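Local atomic coordinates of uncharacterized protein (Mycobacterium smegmatis, PDB entry 4TMD), a protein that is of unknown function but is probably an exported lipoprotein, belonging to the DUF5642 family of the Mog1p/PsbP clan. Residues A[35-39]-A[57-61]; A[93-97]-A[126-130]; A[146-150]-A[162-166]. One frame throughout, in Å; residues are numbered along the deposited sequence.

Overall arrangement
All three contacts lie in or on one large antiparallel sheet. Contact 3 is internal to it and pairs strands 145-155 and 158-166. Contacts 1 and 2 lie on the sheet face that carries Asn-150 and Thr-163; helix 179-194 covers the other face. Contact 1 joins the end of helix 33-36 and the turn after it to loop 57-61, and contact 2 lays loop 93-97 on strand 127-137. Gln-59 bridges contacts 1 and 2, with OE1 2.9 Å from Ser-95 N and NE2 3.0 Å from Pro-93 O. Contacts 1 and 3 touch where Pro-38 packs on Asn-150. Contact 1 is centred about 13 Å from each of the others, whose centres are about 17 Å apart.

Contact 1: A[35-39]-A[57-61]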
loop_
_atom_site.group_PDB
_atom_site.type_symbol
_atom_site.label_atom_id
_atom_site.label_comp_id
_atom_site.label_asym_id
_atom_site.label_seq_id
_atom_site.Cartn_x
_atom_site.Cartn_y
_atom_site.Cartn_z
ATOM N N LEU A 35 2.607 -10.048 -4.054
ATOM C CA LEU A 35 2.842 -9.542 -2.703
ATOM C C LEU A 35 2.614 -8.034 -2.658
ATOM O O LEU A 35 2.323 -7.460 -1.605
ATOM C CB LEU A 35 4.267 -9.884 -2.247
ATOM C CG LEU A 35 4.630 -9.899 -0.756
ATOM C CD1 LEU A 35 5.855 -10.772 -0.540
ATOM C CD2 LEU A 35 4.887 -8.504 -0.199
ATOM N N LEU A 36 2.735 -7.399 -3.818
ATOM C CA LEU A 36 2.722 -5.945 -3.895
ATOM C C LEU A 36 1.319 -5.373 -4.084
ATOM O O LEU A 36 0.965 -4.373 -3.459
ATOM C CB LEU A 36 3.640 -5.487 -5.026
ATOM C CG LEU A 36 5.122 -5.746 -4.750
ATOM C CD1 LEU A 36 5.987 -5.488 -5.979
ATOM C CD2 LEU A 36 5.604 -4.896 -3.575
ATOM N N SER A 37 0.532 -6.016 -4.942
ATOM C CA SER A 37 -0.827 -5.573 -5.246
ATOM C C SER A 37 -1.807 -5.985 -4.150
ATOM O O SER A 37 -1.578 -6.981 -3.462
ATOM C CB SER A 37 -1.283 -6.153 -6.588
ATOM O OG SER A 37 -0.263 -6.065 -7.565
ATOM N N PRO A 38 -2.905 -5.226 -3.985
ATOM C CA PRO A 38 -3.959 -5.656 -3.058
ATOM C C PRO A 38 -4.480 -7.029 -3.472
ATOM O O PRO A 38 -4.361 -7.371 -4.643
ATOM C CB PRO A 38 -5.039 -4.578 -3.219
ATOM C CG PRO A 38 -4.296 -3.373 -3.717
ATOM C CD PRO A 38 -3.217 -3.926 -4.609
ATOM N N GLN A 39 -5.023 -7.807 -2.542
ATOM C CA GLN A 39 -5.467 -9.149 -2.894
ATOM C C GLN A 39 -6.584 -9.073 -3.936
ATOM O O GLN A 39 -7.411 -8.164 -3.918
ATOM C CB GLN A 39 -5.914 -9.927 -1.652
ATOM C CG GLN A 39 -7.232 -9.494 -1.033
ATOM C CD GLN A 39 -7.572 -10.302 0.213
ATOM O OE1 GLN A 39 -6.735 -11.046 0.728
ATOM N NE2 GLN A 39 -8.803 -10.157 0.702
ATOM N N GLU A 57 -9.383 -2.568 -7.976
ATOM C CA GLU A 57 -8.254 -3.486 -7.866
ATOM C C GLU A 57 -7.038 -2.853 -7.175
ATOM O O GLU A 57 -6.151 -3.563 -6.694
ATOM C CB GLU A 57 -7.847 -3.989 -9.261
ATOM C CG GLU A 57 -9.021 -4.478 -10.123
ATOM C CD GLU A 57 -8.585 -4.984 -11.495
ATOM O OE1 GLU A 57 -7.405 -4.782 -11.871
ATOM O OE2 GLU A 57 -9.428 -5.586 -12.197
ATOM N N GLY A 58 -6.997 -1.524 -7.135
ATOM C CA GLY A 58 -5.900 -0.821 -6.499
ATOM C C GLY A 58 -4.635 -0.955 -7.324
ATOM O O GLY A 58 -4.677 -1.441 -8.454
ATOM N N GLN A 59 -3.505 -0.551 -6.750
ATOM C CA GLN A 59 -2.257 -0.467 -7.496
ATOM C C GLN A 59 -1.777 -1.824 -7.999
ATOM O O GLN A 59 -1.446 -2.719 -7.215
ATOM C CB GLN A 59 -1.161 0.164 -6.646
ATOM C CG GLN A 59 0.164 0.275 -7.392
ATOM C CD GLN A 59 0.063 1.198 -8.600
ATOM O OE1 GLN A 59 -0.395 2.343 -8.493
ATOM N NE2 GLN A 59 0.477 0.698 -9.762
ATOM N N GLN A 60 -1.719 -1.955 -9.321
ATOM C CA GLN A 60 -1.290 -3.198 -9.948
ATOM C C GLN A 60 0.176 -3.185 -10.380
ATOM O O GLN A 60 0.744 -2.140 -10.688
ATOM C CB GLN A 60 -2.180 -3.501 -11.160
ATOM C CG GLN A 60 -3.623 -3.808 -10.790
ATOM C CD GLN A 60 -3.733 -4.976 -9.818
ATOM O OE1 GLN A 60 -3.308 -6.093 -10.121
ATOM N NE2 GLN A 60 -4.289 -4.715 -8.638
ATOM N N PHE A 61 0.779 -4.367 -10.395
ATOM C CA PHE A 61 2.105 -4.551 -10.955
ATOM C C PHE A 61 2.026 -5.584 -12.073
ATOM O O PHE A 61 1.895 -6.782 -11.798
ATOM C CB PHE A 61 3.097 -4.990 -9.882
ATOM C CG PHE A 61 3.331 -3.957 -8.819
ATOM C CD1 PHE A 61 2.386 -3.730 -7.831
ATOM C CD2 PHE A 61 4.498 -3.211 -8.809
ATOM C CE1 PHE A 61 2.599 -2.780 -6.859
ATOM C CE2 PHE A 61 4.721 -2.262 -7.835
ATOM C CZ PHE A 61 3.771 -2.044 -6.859
#
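Glu-57 meets Pro-38 through its carbonyl oxygen, and Pro-38 CG lies 3.5 Å from Glu-57 O. Gly-58 leaves the preceding helix with a positive phi of 71°. Its CA sits 4.1 Å from Pro-38 CG, so the proline ring packs against bare backbone. The carbonyl of Gln-59 points into the other segment. Gln-59 O lies 3.4 Å from Pro-38 CD and also receives a CA-H...O contact from Ser-37. The Gln-59 side chain leads away from Ser-37 and Pro-38; OE1 is hydrogen-bonded to Ser-95 N and NE2 to Pro-93 O in the neighbouring loop. Gln-60 bends at chi2 (-57°). This curls its amide back, and NE2 gives a weak hydrogen bond of 3.3 Å to Gly-58 O. The same NE2 passes 3.9 Å from Ser-37 CB. Phe-61 ends the contact. Its ring takes Leu-36 CB over one face, 3.8 Å from the centroid and 26° off the normal, a CH-pi contact. Ser-37 OG lies at the ring edge, in plane, and accepts a weak hydrogen bond from Phe-61 N at 3.5 Å. That hydroxyl is also hydrogen-bonded to Pro-33 O. Beyond the segments, Phe-61 rests on Met-159 and Ile-161 of the sheet. The chemistry implies a join made mostly by packing: carbonyls against proline carbons and an aromatic face against an aliphatic chain, with weak polar help.

Contact 2: A[93-97]-A[126-130]; sequences PLSDP and ARTVG
The Arg-127 guanidinium has Leu-94 over one face. Leu-94 CD2 stands 3.8 Å above its plane, displaced toward the rim, and Leu-94 CB lies 3.9 Å from Arg-127 NH1. Water 1 sits at the edge, in plane, and accepts from NH1 and from Leu-94 N. Loop 93-97 packs on the face of strand 127-137 in the antiparallel sheet. Two water bridges join the segments, and their direct contacts are by packing. Leu-94 and Arg-127 run past each other in opposite directions. CG of Leu-94 is anti to the backbone N (chi1 -178°), which extends the chain over the strand. Leu-94 CD2 thus reaches Arg-127 CB at 3.7 Å and Val-129 CG2 at 3.8 Å. Leu-94 also touches Val-152 and Ser-154, so it spans two adjacent strands. Val-129 is buried beneath the loop, with its CG2 3.5 Å from Ser-95 O. Asp-96 OD1 touches the same methyl, 3.6 Å from Val-129 CG2, the two side chains crossing at a slant. Asp-96 OD2 stays 5.6 Å from Arg-127 NH1, so any attraction there acts at a distance. Water 2 completes the contact, donating to Asp-96 OD1 and, at 2.8 Å, to Thr-128 O.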
loop_
_atom_site.group_PDB
_atom_site.type_symbol
_atom_site.label_atom_id
_atom_site.label_comp_id
_atom_site.label_asym_id
_atom_site.label_seq_id
_atom_site.Cartn_x
_atom_site.Cartn_y
_atom_site.Cartn_z
ATOM N N PRO A 93 2.930 1.941 -14.146
ATOM C CA PRO A 93 1.826 2.886 -14.344
ATOM C C PRO A 93 1.060 3.100 -13.030
ATOM O O PRO A 93 0.639 2.138 -12.384
ATOM C CB PRO A 93 0.951 2.195 -15.398
ATOM C CG PRO A 93 1.878 1.232 -16.097
ATOM C CD PRO A 93 2.840 0.773 -15.041
ATOM N N LEU A 94 0.909 4.352 -12.628
ATOM C CA LEU A 94 0.297 4.668 -11.344
ATOM C C LEU A 94 -1.229 4.622 -11.387
ATOM O O LEU A 94 -1.849 5.224 -12.256
ATOM C CB LEU A 94 0.750 6.049 -10.883
ATOM C CG LEU A 94 0.234 6.508 -9.521
ATOM C CD1 LEU A 94 0.976 5.801 -8.405
ATOM C CD2 LEU A 94 0.360 8.026 -9.393
ATOM N N SER A 95 -1.838 3.919 -10.440
ATOM C CA SER A 95 -3.291 3.946 -10.314
ATOM C C SER A 95 -3.701 5.255 -9.660
ATOM O O SER A 95 -3.323 5.526 -8.522
ATOM C CB SER A 95 -3.795 2.746 -9.505
ATOM O OG SER A 95 -5.180 2.878 -9.220
ATOM N N ASP A 96 -4.463 6.075 -10.376
ATOM C CA ASP A 96 -4.757 7.431 -9.915
ATOM C C ASP A 96 -6.168 7.889 -10.317
ATOM O O ASP A 96 -6.341 8.664 -11.263
ATOM C CB ASP A 96 -3.701 8.403 -10.467
ATOM C CG ASP A 96 -3.719 9.749 -9.767
ATOM O OD1 ASP A 96 -4.406 9.873 -8.728
ATOM O OD2 ASP A 96 -3.045 10.682 -10.252
ATOM N N PRO A 97 -7.184 7.427 -9.577
ATOM C CA PRO A 97 -8.590 7.723 -9.869
ATOM C C PRO A 97 -8.914 9.223 -9.914
ATOM O O PRO A 97 -8.462 9.968 -9.037
ATOM C CB PRO A 97 -9.337 7.066 -8.697
ATOM C CG PRO A 97 -8.394 6.107 -8.096
ATOM C CD PRO A 97 -7.028 6.689 -8.312
ATOM N N ALA A 126 7.312 13.568 -6.743
ATOM C CA ALA A 126 6.697 12.254 -6.682
ATOM C C ALA A 126 5.203 12.438 -6.837
ATOM O O ALA A 126 4.673 13.510 -6.539
ATOM C CB ALA A 126 7.033 11.543 -5.354
ATOM N N ARG A 127 4.526 11.418 -7.353
ATOM C CA ARG A 127 3.072 11.409 -7.325
ATOM C C ARG A 127 2.666 10.492 -6.192
ATOM O O ARG A 127 3.259 9.425 -6.009
ATOM C CB ARG A 127 2.476 10.931 -8.655
ATOM C CG ARG A 127 2.495 11.975 -9.779
ATOM C CD ARG A 127 2.108 11.322 -11.094
ATOM N NE ARG A 127 3.058 10.260 -11.424
ATOM C CZ ARG A 127 2.841 9.280 -12.299
ATOM N NH1 ARG A 127 1.682 9.198 -12.957
ATOM N NH2 ARG A 127 3.793 8.377 -12.509
ATOM N N THR A 128 1.675 10.910 -5.423
ATOM C CA THR A 128 1.204 10.082 -4.326
ATOM C C THR A 128 -0.296 9.872 -4.402
ATOM O O THR A 128 -1.058 10.765 -4.792
ATOM C CB THR A 128 1.572 10.685 -2.968
ATOM O OG1 THR A 128 1.008 11.995 -2.868
ATOM C CG2 THR A 128 3.093 10.778 -2.812
ATOM N N VAL A 129 -0.708 8.675 -4.024
ATOM C CA VAL A 129 -2.115 8.283 -4.051
ATOM C C VAL A 129 -2.409 7.513 -2.764
ATOM O O VAL A 129 -1.627 6.643 -2.377
ATOM C CB VAL A 129 -2.446 7.401 -5.274
ATOM C CG1 VAL A 129 -3.930 6.985 -5.241
ATOM C CG2 VAL A 129 -2.118 8.129 -6.572
ATOM N N GLY A 130 -3.505 7.835 -2.090
ATOM C CA GLY A 130 -3.872 7.109 -0.878
ATOM C C GLY A 130 -5.216 6.444 -1.087
ATOM O O GLY A 130 -6.076 7.042 -1.724
HETATM O O HOH W 1 1.323 6.970 -14.267
HETATM O O HOH W 2 -2.734 11.674 -6.781
#

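Contact 3: A[146-150]-A[162-166]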
loop_
_atom_site.group_PDB
_atom_site.type_symbol
_atom_site.label_atom_id
_atom_site.label_comp_id
_atom_site.label_asym_id
_atom_site.label_seq_id
_atom_site.Cartn_x
_atom_site.Cartn_y
_atom_site.Cartn_z
ATOM N N GLY A 146 -12.615 -6.778 6.544
ATOM C CA GLY A 146 -11.175 -6.595 6.540
ATOM C C GLY A 146 -10.838 -5.231 5.950
ATOM O O GLY A 146 -11.302 -4.875 4.862
ATOM N N GLU A 147 -10.026 -4.463 6.666
ATOM C CA GLU A 147 -9.819 -3.060 6.331
ATOM C C GLU A 147 -8.333 -2.716 6.192
ATOM O O GLU A 147 -7.512 -3.234 6.943
ATOM C CB GLU A 147 -10.475 -2.196 7.408
ATOM C CG GLU A 147 -10.293 -0.716 7.259
ATOM C CD GLU A 147 -11.071 0.054 8.310
ATOM O OE1 GLU A 147 -11.142 1.291 8.221
ATOM O OE2 GLU A 147 -11.620 -0.584 9.229
ATOM N N LEU A 148 -7.991 -1.859 5.225
ATOM C CA LEU A 148 -6.623 -1.331 5.155
ATOM C C LEU A 148 -6.539 0.035 4.486
ATOM O O LEU A 148 -7.453 0.457 3.766
ATOM C CB LEU A 148 -5.693 -2.324 4.435
ATOM C CG LEU A 148 -5.851 -2.690 2.955
ATOM C CD1 LEU A 148 -5.266 -1.628 2.045
ATOM C CD2 LEU A 148 -5.203 -4.034 2.660
ATOM N N TYR A 149 -5.433 0.721 4.757
ATOM C CA TYR A 149 -5.058 1.930 4.055
ATOM C C TYR A 149 -3.791 1.650 3.255
ATOM O O TYR A 149 -2.908 0.918 3.713
ATOM C CB TYR A 149 -4.849 3.082 5.026
ATOM C CG TYR A 149 -6.123 3.582 5.648
ATOM C CD1 TYR A 149 -6.753 4.715 5.154
ATOM C CD2 TYR A 149 -6.711 2.924 6.733
ATOM C CE1 TYR A 149 -7.916 5.186 5.723
ATOM C CE2 TYR A 149 -7.889 3.402 7.310
ATOM C CZ TYR A 149 -8.481 4.529 6.794
ATOM O OH TYR A 149 -9.644 5.027 7.346
ATOM N N ASN A 150 -3.745 2.201 2.043
ATOM C CA ASN A 150 -2.634 2.047 1.110
ATOM C C ASN A 150 -2.140 3.424 0.721
ATOM O O ASN A 150 -2.947 4.263 0.331
ATOM C CB ASN A 150 -3.073 1.328 -0.169
ATOM C CG ASN A 150 -2.725 -0.125 -0.179
ATOM O OD1 ASN A 150 -1.656 -0.527 0.281
ATOM N ND2 ASN A 150 -3.623 -0.939 -0.719
ATOM N N VAL A 162 3.165 2.087 1.370
ATOM C CA VAL A 162 2.899 1.869 2.784
ATOM C C VAL A 162 1.495 1.295 2.902
ATOM O O VAL A 162 0.530 1.853 2.364
ATOM C CB VAL A 162 3.047 3.173 3.618
ATOM C CG1 VAL A 162 2.606 2.945 5.090
ATOM C CG2 VAL A 162 4.501 3.671 3.555
ATOM N N THR A 163 1.392 0.156 3.574
ATOM C CA THR A 163 0.096 -0.452 3.860
ATOM C C THR A 163 -0.111 -0.483 5.366
ATOM O O THR A 163 0.767 -0.936 6.104
ATOM C CB THR A 163 -0.002 -1.875 3.291
ATOM O OG1 THR A 163 0.256 -1.839 1.877
ATOM C CG2 THR A 163 -1.400 -2.438 3.535
ATOM N N ALA A 164 -1.248 0.030 5.825
ATOM C CA ALA A 164 -1.568 0.036 7.253
ATOM C C ALA A 164 -2.912 -0.642 7.479
ATOM O O ALA A 164 -3.880 -0.310 6.803
ATOM C CB ALA A 164 -1.602 1.450 7.789
ATOM N N ASN A 165 -2.978 -1.576 8.424
ATOM C CA ASN A 165 -4.236 -2.283 8.705
ATOM C C ASN A 165 -4.383 -2.569 10.205
ATOM O O ASN A 165 -3.383 -2.703 10.903
ATOM C CB ASN A 165 -4.299 -3.585 7.898
ATOM C CG ASN A 165 -3.299 -4.612 8.382
ATOM O OD1 ASN A 165 -2.170 -4.659 7.916
ATOM N ND2 ASN A 165 -3.701 -5.425 9.341
ATOM N N PRO A 166 -5.631 -2.653 10.706
ATOM C CA PRO A 166 -5.822 -3.067 12.103
ATOM C C PRO A 166 -5.321 -4.494 12.300
ATOM O O PRO A 166 -5.525 -5.320 11.403
ATOM C CB PRO A 166 -7.346 -3.006 12.302
ATOM C CG PRO A 166 -7.909 -2.360 11.074
ATOM C CD PRO A 166 -6.906 -2.579 9.974
#
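Thr-163 and Asn-150 lie side by side and point the same way, as a non-hydrogen-bonded antiparallel pair. From the Thr-163 backbone outward, each atom has a partner. CB lies 3.7 Å from Asn-150 OD1. CG2 turns to the neighbouring backbone and stops 3.7 Å from Tyr-149 O. OG1, the polar tip, donates to Asn-150 OD1 at 2.8 Å. The donor approaches nearly along the C=O axis, at a C=O...donor angle of 162°. A chi1 of -56° sets OG1 beside its own backbone N and aims it at this amide. The bond fixes one end of the Asn-150 amide. Asn-150 also packs on Thr-131 and Arg-133 of the next strand.

Tyr-149 and Ala-164 form the adjacent hydrogen-bonded pair. Tyr-149 N reaches Ala-164 O at 2.8 Å. Ala-164 N returns a bond of 2.8 Å to Tyr-149 O. Their side chains leave on the other face of the sheet. There Ala-164 touches Ala-182 of helix 179-194, and the Tyr-149 ring stacks with His-132.

Toward the end of the pairing, Leu-148 CB meets Asn-165 CB at 3.9 Å. Pro-166 has no N-H to give, and its CD presses against Glu-147 O at 3.2 Å. The Glu-147 carboxylate has its own partner: OE1 is hydrogen-bonded to His-132 NE2. Flanked by strands 127-137 and 79-88, this is a beta hairpin within a broad antiparallel sheet, an arrangement consistent with the Mog1p/PsbP clan.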